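Local structure of beta-L-arabinobiosidase (Bacteroides thetaiotaomicron, 5MQR) at residues H714-R720 and N1017-D1023; N657-F661 and Y672-W676; R720-D724 and D1057-Y1061; P992-E996 and R1012-Y1016. The protein is a glycoside hydrolase that probably releases L-arabinofuranose units from plant pectin and may also have exo-alpha-sialidase activity. All coordinates share one frame; numbering follows the deposited sequence.

Interaction 1 of 4, residues H714-R720 and N1017-D1023; sequences HHIYESR and NHSTFND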
# COMPACT_ATOMS: atom_id res chain seq x y z
N HIS A 714 -20.42 -2.80 27.33
CA HIS A 714 -20.44 -2.39 25.93
C HIS A 714 -19.73 -1.05 25.73
O HIS A 714 -18.96 -0.93 24.77
CB HIS A 714 -21.88 -2.25 25.40
CG HIS A 714 -22.62 -3.54 25.22
ND1 HIS A 714 -22.05 -4.66 24.65
CD2 HIS A 714 -23.91 -3.87 25.47
CE1 HIS A 714 -22.95 -5.63 24.57
NE2 HIS A 714 -24.09 -5.17 25.07
N HIS A 715 -20.00 -0.06 26.59
CA HIS A 715 -19.34 1.26 26.48
C HIS A 715 -17.82 1.15 26.47
O HIS A 715 -17.15 1.80 25.67
CB HIS A 715 -19.77 2.24 27.58
CG HIS A 715 -21.24 2.56 27.56
ND1 HIS A 715 -21.89 3.11 28.64
CD2 HIS A 715 -22.18 2.36 26.60
CE1 HIS A 715 -23.17 3.26 28.33
NE2 HIS A 715 -23.37 2.81 27.10
N ILE A 716 -17.29 0.30 27.34
CA ILE A 716 -15.85 0.14 27.45
C ILE A 716 -15.31 -0.64 26.26
O ILE A 716 -14.27 -0.28 25.71
CB ILE A 716 -15.46 -0.53 28.78
CG1 ILE A 716 -15.85 0.39 29.94
CG2 ILE A 716 -13.97 -0.82 28.82
CD1 ILE A 716 -15.89 -0.28 31.29
N TYR A 717 -16.00 -1.72 25.88
CA TYR A 717 -15.55 -2.54 24.74
C TYR A 717 -15.52 -1.72 23.44
O TYR A 717 -14.62 -1.89 22.61
CB TYR A 717 -16.40 -3.80 24.56
CG TYR A 717 -15.87 -5.07 25.25
CD1 TYR A 717 -16.01 -5.28 26.62
CD2 TYR A 717 -15.28 -6.10 24.49
CE1 TYR A 717 -15.55 -6.45 27.21
CE2 TYR A 717 -14.83 -7.26 25.08
CZ TYR A 717 -14.95 -7.43 26.44
OH TYR A 717 -14.46 -8.60 26.99
N GLU A 718 -16.48 -0.82 23.25
CA GLU A 718 -16.50 0.05 22.09
C GLU A 718 -15.48 1.17 22.20
O GLU A 718 -14.74 1.43 21.25
CB GLU A 718 -17.87 0.66 21.85
CG GLU A 718 -18.05 1.32 20.48
CD GLU A 718 -18.51 0.34 19.40
OE1 GLU A 718 -18.29 -0.89 19.56
OE2 GLU A 718 -19.12 0.79 18.39
N SER A 719 -15.46 1.84 23.35
CA SER A 719 -14.66 3.04 23.51
C SER A 719 -13.18 2.78 23.68
O SER A 719 -12.38 3.71 23.61
CB SER A 719 -15.17 3.86 24.68
OG SER A 719 -16.55 4.19 24.50
N ARG A 720 -12.79 1.52 23.90
CA ARG A 720 -11.37 1.21 24.12
C ARG A 720 -10.51 1.50 22.89
O ARG A 720 -9.30 1.60 23.02
CB ARG A 720 -11.18 -0.23 24.60
CG ARG A 720 -11.49 -1.30 23.56
CD ARG A 720 -11.44 -2.69 24.17
NE ARG A 720 -12.02 -3.69 23.27
CZ ARG A 720 -11.71 -5.00 23.26
NH1 ARG A 720 -10.78 -5.48 24.08
NH2 ARG A 720 -12.31 -5.82 22.39
N ASN A 1017 -27.13 4.31 22.93
CA ASN A 1017 -25.80 3.81 23.20
C ASN A 1017 -25.88 2.70 24.24
O ASN A 1017 -25.71 2.93 25.43
CB ASN A 1017 -24.91 4.96 23.69
CG ASN A 1017 -23.49 4.51 23.96
OD1 ASN A 1017 -23.01 3.54 23.34
ND2 ASN A 1017 -22.82 5.18 24.90
N HIS A 1018 -26.12 1.50 23.73
CA HIS A 1018 -26.56 0.36 24.51
C HIS A 1018 -26.08 -0.93 23.85
O HIS A 1018 -26.69 -1.97 23.99
CB HIS A 1018 -28.09 0.44 24.51
CG HIS A 1018 -28.78 -0.44 25.49
ND1 HIS A 1018 -29.68 -1.41 25.10
CD2 HIS A 1018 -28.79 -0.44 26.84
CE1 HIS A 1018 -30.19 -1.99 26.16
NE2 HIS A 1018 -29.67 -1.43 27.24
N SER A 1019 -24.96 -0.85 23.16
CA SER A 1019 -24.49 -1.94 22.31
C SER A 1019 -23.11 -1.60 21.80
O SER A 1019 -22.65 -0.46 21.92
CB SER A 1019 -25.41 -2.14 21.09
OG SER A 1019 -25.39 -0.99 20.24
N THR A 1020 -22.46 -2.60 21.23
CA THR A 1020 -21.25 -2.37 20.45
C THR A 1020 -21.58 -2.57 18.97
O THR A 1020 -22.61 -3.16 18.60
CB THR A 1020 -20.08 -3.28 20.88
OG1 THR A 1020 -20.37 -4.65 20.63
CG2 THR A 1020 -19.75 -3.10 22.38
N PHE A 1021 -20.70 -2.04 18.14
CA PHE A 1021 -20.69 -2.25 16.71
C PHE A 1021 -19.26 -2.26 16.16
O PHE A 1021 -18.84 -3.21 15.53
CB PHE A 1021 -21.54 -1.21 15.94
CG PHE A 1021 -21.50 -1.44 14.47
CD1 PHE A 1021 -22.25 -2.47 13.92
CD2 PHE A 1021 -20.65 -0.73 13.66
CE1 PHE A 1021 -22.19 -2.77 12.57
CE2 PHE A 1021 -20.58 -1.01 12.30
CZ PHE A 1021 -21.36 -2.03 11.76
N ASN A 1022 -18.55 -1.17 16.36
CA ASN A 1022 -17.22 -1.07 15.87
C ASN A 1022 -16.24 -1.97 16.61
O ASN A 1022 -15.20 -2.35 16.03
CB ASN A 1022 -16.80 0.39 15.88
CG ASN A 1022 -17.42 1.16 14.73
OD1 ASN A 1022 -17.65 0.61 13.65
ND2 ASN A 1022 -17.64 2.45 14.94
N ASP A 1023 -16.56 -2.36 17.83
CA ASP A 1023 -15.75 -3.37 18.48
C ASP A 1023 -15.85 -4.68 17.74
O ASP A 1023 -14.88 -5.43 17.67
CB ASP A 1023 -16.13 -3.58 19.93
CG ASP A 1023 -15.23 -4.59 20.60
OD1 ASP A 1023 -13.98 -4.40 20.57
OD2 ASP A 1023 -15.75 -5.60 21.09

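Interaction 2 of 4, residues N657-F661 and Y672-W676; sequences NIPLF and YYYRW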
# COMPACT_ATOMS: atom_id res chain seq x y z
N ASN A 657 -9.50 10.73 17.12
CA ASN A 657 -9.77 9.55 17.93
C ASN A 657 -10.04 8.25 17.24
O ASN A 657 -9.78 7.22 17.83
CB ASN A 657 -10.91 9.87 18.88
CG ASN A 657 -10.46 10.76 19.99
OD1 ASN A 657 -9.83 10.29 20.93
ND2 ASN A 657 -10.71 12.06 19.85
N ILE A 658 -10.55 8.25 16.01
CA ILE A 658 -11.01 6.98 15.46
C ILE A 658 -10.01 6.24 14.60
O ILE A 658 -9.31 6.85 13.79
CB ILE A 658 -12.38 7.09 14.78
CG1 ILE A 658 -12.38 7.93 13.51
CG2 ILE A 658 -13.41 7.62 15.77
CD1 ILE A 658 -13.55 7.57 12.62
N PRO A 659 -9.93 4.90 14.77
CA PRO A 659 -9.31 4.13 13.71
C PRO A 659 -10.08 4.34 12.42
O PRO A 659 -11.30 4.65 12.45
CB PRO A 659 -9.40 2.67 14.21
CG PRO A 659 -9.54 2.79 15.69
CD PRO A 659 -10.35 4.03 15.89
N LEU A 660 -9.41 4.23 11.30
CA LEU A 660 -10.07 4.42 10.00
C LEU A 660 -10.31 3.09 9.30
O LEU A 660 -9.49 2.18 9.41
CB LEU A 660 -9.24 5.35 9.12
CG LEU A 660 -8.97 6.76 9.69
CD1 LEU A 660 -7.97 7.50 8.80
CD2 LEU A 660 -10.24 7.59 9.84
N PHE A 661 -11.41 2.99 8.57
CA PHE A 661 -11.82 1.75 7.91
C PHE A 661 -12.35 2.05 6.51
O PHE A 661 -12.97 3.07 6.27
CB PHE A 661 -12.91 1.04 8.76
CG PHE A 661 -13.60 -0.12 8.06
CD1 PHE A 661 -13.01 -1.36 7.99
CD2 PHE A 661 -14.83 0.05 7.46
CE1 PHE A 661 -13.63 -2.42 7.34
CE2 PHE A 661 -15.45 -1.01 6.80
CZ PHE A 661 -14.85 -2.25 6.73
N TYR A 672 -19.73 2.07 10.03
CA TYR A 672 -18.52 2.24 10.78
C TYR A 672 -18.42 3.67 11.27
O TYR A 672 -18.26 3.94 12.45
CB TYR A 672 -17.29 1.88 9.93
CG TYR A 672 -16.03 1.99 10.71
CD1 TYR A 672 -15.58 0.94 11.49
CD2 TYR A 672 -15.29 3.17 10.71
CE1 TYR A 672 -14.42 1.06 12.24
CE2 TYR A 672 -14.13 3.30 11.46
CZ TYR A 672 -13.70 2.24 12.22
OH TYR A 672 -12.57 2.38 13.00
N TYR A 673 -18.52 4.60 10.34
CA TYR A 673 -18.38 6.01 10.68
C TYR A 673 -19.57 6.51 11.48
O TYR A 673 -19.38 7.25 12.45
CB TYR A 673 -18.06 6.87 9.43
CG TYR A 673 -16.68 6.54 8.94
CD1 TYR A 673 -15.55 7.04 9.59
CD2 TYR A 673 -16.49 5.63 7.90
CE1 TYR A 673 -14.27 6.68 9.17
CE2 TYR A 673 -15.22 5.25 7.48
CZ TYR A 673 -14.12 5.78 8.11
OH TYR A 673 -12.88 5.39 7.69
N TYR A 674 -20.78 6.07 11.12
CA TYR A 674 -21.95 6.52 11.85
C TYR A 674 -21.89 6.17 13.35
O TYR A 674 -22.22 6.99 14.19
CB TYR A 674 -23.24 5.95 11.25
CG TYR A 674 -24.48 6.26 12.08
CD1 TYR A 674 -25.04 7.53 12.08
CD2 TYR A 674 -25.04 5.31 12.91
CE1 TYR A 674 -26.14 7.83 12.85
CE2 TYR A 674 -26.16 5.60 13.70
CZ TYR A 674 -26.70 6.86 13.66
OH TYR A 674 -27.80 7.16 14.42
N ARG A 675 -21.47 4.97 13.68
CA ARG A 675 -21.52 4.51 15.07
C ARG A 675 -20.48 5.22 15.90
O ARG A 675 -20.71 5.46 17.09
CB ARG A 675 -21.38 3.00 15.16
CG ARG A 675 -22.65 2.25 14.72
CD ARG A 675 -23.84 2.49 15.65
NE ARG A 675 -23.53 2.06 17.00
CZ ARG A 675 -23.94 0.92 17.57
NH1 ARG A 675 -24.75 0.06 16.94
NH2 ARG A 675 -23.53 0.66 18.80
N TRP A 676 -19.35 5.61 15.29
CA TRP A 676 -18.42 6.47 16.01
C TRP A 676 -19.02 7.86 16.26
O TRP A 676 -18.89 8.39 17.35
CB TRP A 676 -17.08 6.61 15.31
CG TRP A 676 -16.19 5.44 15.41
CD1 TRP A 676 -15.58 4.80 14.37
CD2 TRP A 676 -15.75 4.78 16.60
NE1 TRP A 676 -14.80 3.78 14.83
CE2 TRP A 676 -14.89 3.73 16.19
CE3 TRP A 676 -16.02 4.94 17.95
CZ2 TRP A 676 -14.29 2.85 17.09
CZ3 TRP A 676 -15.42 4.08 18.86
CH2 TRP A 676 -14.56 3.04 18.42

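Interaction 3 of 4, residues R720-D724 and D1057-Y1061; sequences RWLRD and DNVLY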
# COMPACT_ATOMS: atom_id res chain seq x y z
N ARG A 720 -12.79 1.52 23.90
CA ARG A 720 -11.37 1.21 24.12
C ARG A 720 -10.51 1.50 22.89
O ARG A 720 -9.30 1.60 23.02
CB ARG A 720 -11.18 -0.23 24.60
CG ARG A 720 -11.49 -1.30 23.56
CD ARG A 720 -11.44 -2.69 24.17
NE ARG A 720 -12.02 -3.69 23.27
CZ ARG A 720 -11.71 -5.00 23.26
NH1 ARG A 720 -10.78 -5.48 24.08
NH2 ARG A 720 -12.31 -5.82 22.39
N TRP A 721 -11.15 1.64 21.72
CA TRP A 721 -10.46 1.92 20.45
C TRP A 721 -10.19 3.38 20.17
O TRP A 721 -9.47 3.70 19.21
CB TRP A 721 -11.23 1.28 19.27
CG TRP A 721 -11.37 -0.18 19.45
CD1 TRP A 721 -12.49 -0.84 19.87
CD2 TRP A 721 -10.35 -1.17 19.31
NE1 TRP A 721 -12.24 -2.18 19.95
CE2 TRP A 721 -10.93 -2.41 19.63
CE3 TRP A 721 -8.99 -1.13 18.93
CZ2 TRP A 721 -10.21 -3.60 19.59
CZ3 TRP A 721 -8.28 -2.32 18.89
CH2 TRP A 721 -8.90 -3.55 19.22
N LEU A 722 -10.76 4.27 20.97
CA LEU A 722 -10.55 5.70 20.83
C LEU A 722 -9.12 6.02 21.23
O LEU A 722 -8.66 5.60 22.29
CB LEU A 722 -11.52 6.50 21.69
CG LEU A 722 -13.01 6.33 21.44
CD1 LEU A 722 -13.77 7.15 22.46
CD2 LEU A 722 -13.41 6.68 20.01
N ARG A 723 -8.44 6.81 20.41
CA ARG A 723 -7.00 6.99 20.54
C ARG A 723 -6.62 7.89 21.71
O ARG A 723 -5.61 7.65 22.34
CB ARG A 723 -6.41 7.54 19.23
CG ARG A 723 -6.47 6.57 18.04
CD ARG A 723 -5.90 7.21 16.77
NE ARG A 723 -4.50 7.53 17.02
CZ ARG A 723 -3.47 6.72 16.79
NH1 ARG A 723 -3.64 5.52 16.23
NH2 ARG A 723 -2.25 7.11 17.14
N ASP A 724 -7.41 8.93 21.98
CA ASP A 724 -7.12 9.81 23.11
C ASP A 724 -7.66 9.14 24.38
O ASP A 724 -8.87 8.98 24.53
CB ASP A 724 -7.71 11.20 22.90
CG ASP A 724 -7.25 12.22 23.94
OD1 ASP A 724 -6.75 11.85 25.02
OD2 ASP A 724 -7.42 13.42 23.68
N ASP A 1057 -7.07 0.94 9.70
CA ASP A 1057 -5.85 1.72 9.86
C ASP A 1057 -6.00 2.62 11.06
O ASP A 1057 -7.10 2.81 11.60
CB ASP A 1057 -5.66 2.56 8.61
CG ASP A 1057 -4.21 2.82 8.28
OD1 ASP A 1057 -3.29 2.66 9.12
OD2 ASP A 1057 -3.97 3.22 7.13
N ASN A 1058 -4.87 3.20 11.45
CA ASN A 1058 -4.80 4.17 12.53
C ASN A 1058 -5.24 3.56 13.85
O ASN A 1058 -5.79 4.27 14.70
CB ASN A 1058 -5.63 5.44 12.20
CG ASN A 1058 -5.15 6.67 12.97
OD1 ASN A 1058 -3.99 6.77 13.32
ND2 ASN A 1058 -6.04 7.59 13.24
N VAL A 1059 -4.98 2.27 14.05
CA VAL A 1059 -5.39 1.62 15.29
C VAL A 1059 -4.29 1.85 16.33
O VAL A 1059 -3.11 1.53 16.07
CB VAL A 1059 -5.58 0.10 15.09
CG1 VAL A 1059 -5.88 -0.59 16.43
CG2 VAL A 1059 -6.69 -0.18 14.09
N LEU A 1060 -4.64 2.39 17.50
CA LEU A 1060 -3.69 2.47 18.61
C LEU A 1060 -3.83 1.23 19.45
O LEU A 1060 -4.82 1.03 20.15
CB LEU A 1060 -3.92 3.72 19.47
CG LEU A 1060 -2.82 4.05 20.50
CD1 LEU A 1060 -1.46 4.24 19.82
CD2 LEU A 1060 -3.22 5.31 21.25
N TYR A 1061 -2.83 0.37 19.37
CA TYR A 1061 -2.84 -0.93 20.04
C TYR A 1061 -1.49 -1.10 20.70
O TYR A 1061 -0.47 -1.16 20.00
CB TYR A 1061 -3.09 -2.05 19.01
CG TYR A 1061 -3.09 -3.44 19.61
CD1 TYR A 1061 -4.25 -3.97 20.20
CD2 TYR A 1061 -1.93 -4.23 19.63
CE1 TYR A 1061 -4.26 -5.24 20.76
CE2 TYR A 1061 -1.93 -5.50 20.19
CZ TYR A 1061 -3.10 -6.00 20.76
OH TYR A 1061 -3.11 -7.24 21.33
O HOH W 1 -7.28 2.17 18.68

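Interaction 4 of 4, residues P992-E996 and R1012-Y1016; sequences PYIGE and RSRYY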
# COMPACT_ATOMS: atom_id res chain seq x y z
N PRO A 992 -28.99 6.28 8.48
CA PRO A 992 -28.46 5.47 9.57
C PRO A 992 -29.11 5.85 10.89
O PRO A 992 -29.43 7.03 11.12
CB PRO A 992 -26.97 5.79 9.61
CG PRO A 992 -26.65 6.47 8.31
CD PRO A 992 -27.93 6.94 7.69
N TYR A 993 -29.34 4.83 11.72
CA TYR A 993 -30.14 4.95 12.90
C TYR A 993 -29.82 3.80 13.86
O TYR A 993 -29.80 2.64 13.45
CB TYR A 993 -31.61 4.92 12.52
CG TYR A 993 -32.56 5.12 13.67
CD1 TYR A 993 -32.95 4.05 14.46
CD2 TYR A 993 -33.10 6.38 13.95
CE1 TYR A 993 -33.84 4.22 15.51
CE2 TYR A 993 -33.99 6.56 15.02
CZ TYR A 993 -34.34 5.47 15.80
OH TYR A 993 -35.23 5.56 16.86
N ILE A 994 -29.55 4.14 15.11
CA ILE A 994 -29.37 3.16 16.17
C ILE A 994 -30.36 3.55 17.27
O ILE A 994 -30.24 4.62 17.91
CB ILE A 994 -27.92 3.03 16.68
CG1 ILE A 994 -27.79 1.95 17.78
CG2 ILE A 994 -27.36 4.33 17.24
CD1 ILE A 994 -28.21 0.56 17.34
N GLY A 995 -31.36 2.69 17.44
CA GLY A 995 -32.41 2.83 18.43
C GLY A 995 -32.35 1.73 19.47
O GLY A 995 -31.31 1.08 19.66
N GLU A 996 -33.47 1.52 20.14
CA GLU A 996 -33.52 0.64 21.29
C GLU A 996 -33.69 -0.82 20.91
O GLU A 996 -32.91 -1.67 21.33
CB GLU A 996 -34.61 1.10 22.25
CG GLU A 996 -34.35 2.50 22.80
CD GLU A 996 -35.45 2.95 23.74
OE1 GLU A 996 -35.69 2.29 24.79
OE2 GLU A 996 -36.07 3.98 23.39
N ARG A 1012 -36.49 9.60 22.43
CA ARG A 1012 -35.68 8.78 23.33
C ARG A 1012 -34.75 7.74 22.66
O ARG A 1012 -33.64 7.48 23.16
CB ARG A 1012 -36.57 8.04 24.33
CG ARG A 1012 -37.60 7.11 23.70
CD ARG A 1012 -38.46 6.44 24.78
NE ARG A 1012 -37.85 5.20 25.26
CZ ARG A 1012 -38.29 4.49 26.29
NH1 ARG A 1012 -39.35 4.89 27.01
NH2 ARG A 1012 -37.68 3.36 26.60
N SER A 1013 -35.21 7.13 21.56
CA SER A 1013 -34.46 6.07 20.90
C SER A 1013 -33.29 6.57 20.07
O SER A 1013 -32.38 5.79 19.76
CB SER A 1013 -35.36 5.25 20.00
OG SER A 1013 -36.24 4.50 20.77
N ARG A 1014 -33.33 7.84 19.67
CA ARG A 1014 -32.35 8.36 18.72
C ARG A 1014 -30.96 8.30 19.31
O ARG A 1014 -30.75 8.78 20.43
CB ARG A 1014 -32.69 9.79 18.32
CG ARG A 1014 -33.95 9.91 17.49
CD ARG A 1014 -34.27 11.35 17.19
NE ARG A 1014 -33.23 11.97 16.36
CZ ARG A 1014 -33.17 13.27 16.07
NH1 ARG A 1014 -34.11 14.11 16.52
NH2 ARG A 1014 -32.17 13.73 15.30
N TYR A 1015 -30.03 7.72 18.56
CA TYR A 1015 -28.61 7.63 18.94
C TYR A 1015 -28.39 6.81 20.22
O TYR A 1015 -27.50 7.12 21.00
CB TYR A 1015 -27.99 9.04 19.10
CG TYR A 1015 -28.39 10.01 18.00
CD1 TYR A 1015 -28.11 9.73 16.65
CD2 TYR A 1015 -29.07 11.18 18.29
CE1 TYR A 1015 -28.50 10.59 15.64
CE2 TYR A 1015 -29.45 12.05 17.27
CZ TYR A 1015 -29.17 11.74 15.95
OH TYR A 1015 -29.56 12.62 14.97
N TYR A 1016 -29.17 5.75 20.41
CA TYR A 1016 -29.06 4.94 21.62
C TYR A 1016 -27.67 4.27 21.73
O TYR A 1016 -27.12 3.74 20.77
CB TYR A 1016 -30.18 3.89 21.62
CG TYR A 1016 -30.55 3.30 22.96
CD1 TYR A 1016 -30.79 4.12 24.09
CD2 TYR A 1016 -30.73 1.92 23.11
CE1 TYR A 1016 -31.14 3.57 25.30
CE2 TYR A 1016 -31.12 1.39 24.31
CZ TYR A 1016 -31.30 2.22 25.41
OH TYR A 1016 -31.66 1.68 26.62
O HOH W 2 -30.63 7.19 15.77
O HOH W 3 -36.30 2.03 19.33
O HOH W 4 -34.36 0.67 26.33

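Interaction 1 of 4, residues H714-R720 and N1017-D1023
Ser1019 CA lies over one face of the His714 imidazole, offset toward the rim, in a CH-pi contact 4.0 Å from the ring centroid; Phe949 meets the same ring edge-to-face. Over one face of His715 comes the amide of Asn1017, its plane 27° from that of the ring and its ND2 bonded to Thr693 O. In the ring plane, His715 NE2 donates to Asn1017 O over 2.9 Å in a nearly straight bond. Asp1023 OD2 stands at the edge of the Tyr717 ring, 3.5 Å from Tyr717 CD2, whereas Tyr717 OH turns to Asp756. The guanidinium of Arg720 has Tyr717 CD2 over one face and meets Asp1023 with its edge. There a salt bridge of 2.8 Å joins Arg720 NH2 to Asp1023 OD1.

Between these groups Glu718, turned about the CB-CG bond (chi2 87°), presents its carboxylate to the start of the helix that follows Phe1021. Glu718 OE1 accepts from Phe1021 N at 3.0 Å and from Asp1023 N at 2.9 Å, the two donors arriving from opposite faces of the carboxylate. The other oxygen, Glu718 OE2, takes Asn1022 N at 2.9 Å. Helix 712-719 is thereby fixed to the amino end of helix 1022-1029, with helices 666-680, 754-765 and 948-964 packed around the pair.

Interaction 2 of 4, residues N657-F661 and Y672-W676
Tyr672 and Tyr673, successive residues of one helix, reach the chain at 658-661 along different paths. The ring of Tyr672 leaves CB opposite the main-chain N (chi1 -177°), which carries it against Phe661 CB and its hydroxyl to the backbone: Tyr672 OH donates to Pro659 O over 2.7 Å, approaching from well above the carbonyl plane. Phe661 CB sits over the centre of the Tyr672 ring, 3.5 Å from the centroid and almost on the ring normal, a close CH-pi contact. The Phe661 ring itself is inclined obliquely to its partner, the planes 35° apart.

Tyr673 instead swings CG beside its backbone N (chi1 -69°), and Tyr673 OH donates a hydrogen bond to Phe661 O at 2.7 Å, this time only slightly tilted from the carbonyl plane. Its ring takes Tyr672 CD2 over one face.

Ile658 uses both branches. Ile658 CG2 lies over the five-membered ring of Trp676, 3.7 Å from its centroid, while Ile658 CD1 reaches Tyr673 CE1 at 3.6 Å. A phenylalanine in place of Tyr672 keeps a ring against Phe661 CB but is likely to leave the buried Pro659 O without its hydroxyl donor.

Strand 660-662 also pairs with strand 1053-1061 at the edge of an antiparallel sheet, so the contact is a helix-on-sheet packing that joins helix 666-680 to the C-terminal sheet, as would be expected of a six-hairpin-type glycosidase with a C-terminal beta domain.

Interaction 3 of 4, residues R720-D724 and D1057-Y1061
Arg723 and Asn1058 carry the direct polar part of this contact. Arg723 NH1 donates to Asn1058 O over 2.9 Å; the acceptor lies in the guanidinium plane, but the donor stands high above the carbonyl plane, 73° out of it. A turn about the CG-CD bond (chi3 62°) sets the guanidinium between Asn1058 and Leu1060. Its other terminal nitrogen, Arg723 NH2, bonds to Asn1065 OD1.

Both faces of the same group are covered. The Asn1058 amide lies nearly parallel to the guanidinium, the planes 6° apart, and sets its OD1, which is committed to Ser617, over one face. Leu1060 covers the opposite face, Leu1060 CB lying 3.7 Å from Arg723 NH1, and Leu1060 CD2 comes to 3.5 Å from Arg723 O. Further along, Trp721 and Val1059 run side by side, with Trp721 CZ3 and Val1059 CG1 3.8 Å apart, while the indole nitrogen is used by Asp1023.

One water completes the polar links: it donates to Trp721 O at 2.7 Å and accepts from Leu1060 N at 2.9 Å, joining two backbones that do not bond directly here.

Asn1058 and Val1059 form a G1 beta bulge opposite Leu1066, Asn1058 taking the positive phi usual for its first position. Strand 1053-1061, flanked in the sheet by 660-662 and 1064-1071, thus packs against the loop joining helix 712-719 to helix 726-737, while Trp721 also packs on helices 666-680, 754-765 and 1022-1029.

Interaction 4 of 4, residues P992-E996 and R1012-Y1016
Arg1012 grips Glu996 side-on with two nitrogens, the guanidinium and carboxylate planes nearly coplanar at 8°. Arg1012 NE reaches Glu996 OE2 at 2.9 Å and Arg1012 NH2 reaches Glu996 OE1 at the same 2.9 Å, each on a syn lone pair. Turned about the CG-CD bond (chi3 -88°), the arginine brings its guanidinium edge-on to the carboxylate.

Ser1013 adds a second donor to the shared oxygen: its OG donates a hydrogen bond to Glu996 OE2 over 2.7 Å, from the anti side. A water runs from the same OG to Glu996 N. Ser1013 CB rests 3.2 Å from Tyr993 OH, and Ser1013 O receives a CA-H...O contact from Gly995 CA at 3.2 Å; a side chain on this glycine would run into the Tyr993 ring.

Arg1014 CG approaches the Tyr993 ring obliquely, and the Arg1014 guanidinium turns to Asp638 and Tyr1015 OH. Tyr1015 takes the third place of a type II turn, with the positive phi usual there, and shares a water between its N and Ile994 N. Tyr1016 ends the turn, its N bonded weakly to Ser1013 O and more firmly to Ile994 O at 2.9 Å, and its ring takes Glu996 CG over the centre of one face, 3.7 Å from the centroid.

Replacing Glu996 by an alanine would probably leave Arg1012 without its charge partner and Ser1013 OG without its carboxylate acceptor.

Three direct hydrogen bonds and a water shared with Tyr1016 OH would limit rotation of the carboxylate, which probably helps to orient Arg1012, whose side chain lies near a bound HEPES molecule.

Overall arrangement
From the N terminus, interaction 2 closes first, a short loop in which helix 666-680 folds back on the chain at strand 660-662, and it is complete before the others begin. Interaction 1 opens on helix 712-719 and interaction 3 on the loop just after it, sharing Arg720. Some 270 residues on, interaction 4 closes its own small loop, nested inside both. Interaction 1 then closes at the start of helix 1022-1029 and interaction 3 on strand 1053-1061, so these two cross. Arg675 and Asn1022 connect interactions 1 and 2, while backbone pairing joins 2 and 3. Together they tie the helical domain to the C-terminal sheet, with interaction 4 farther out.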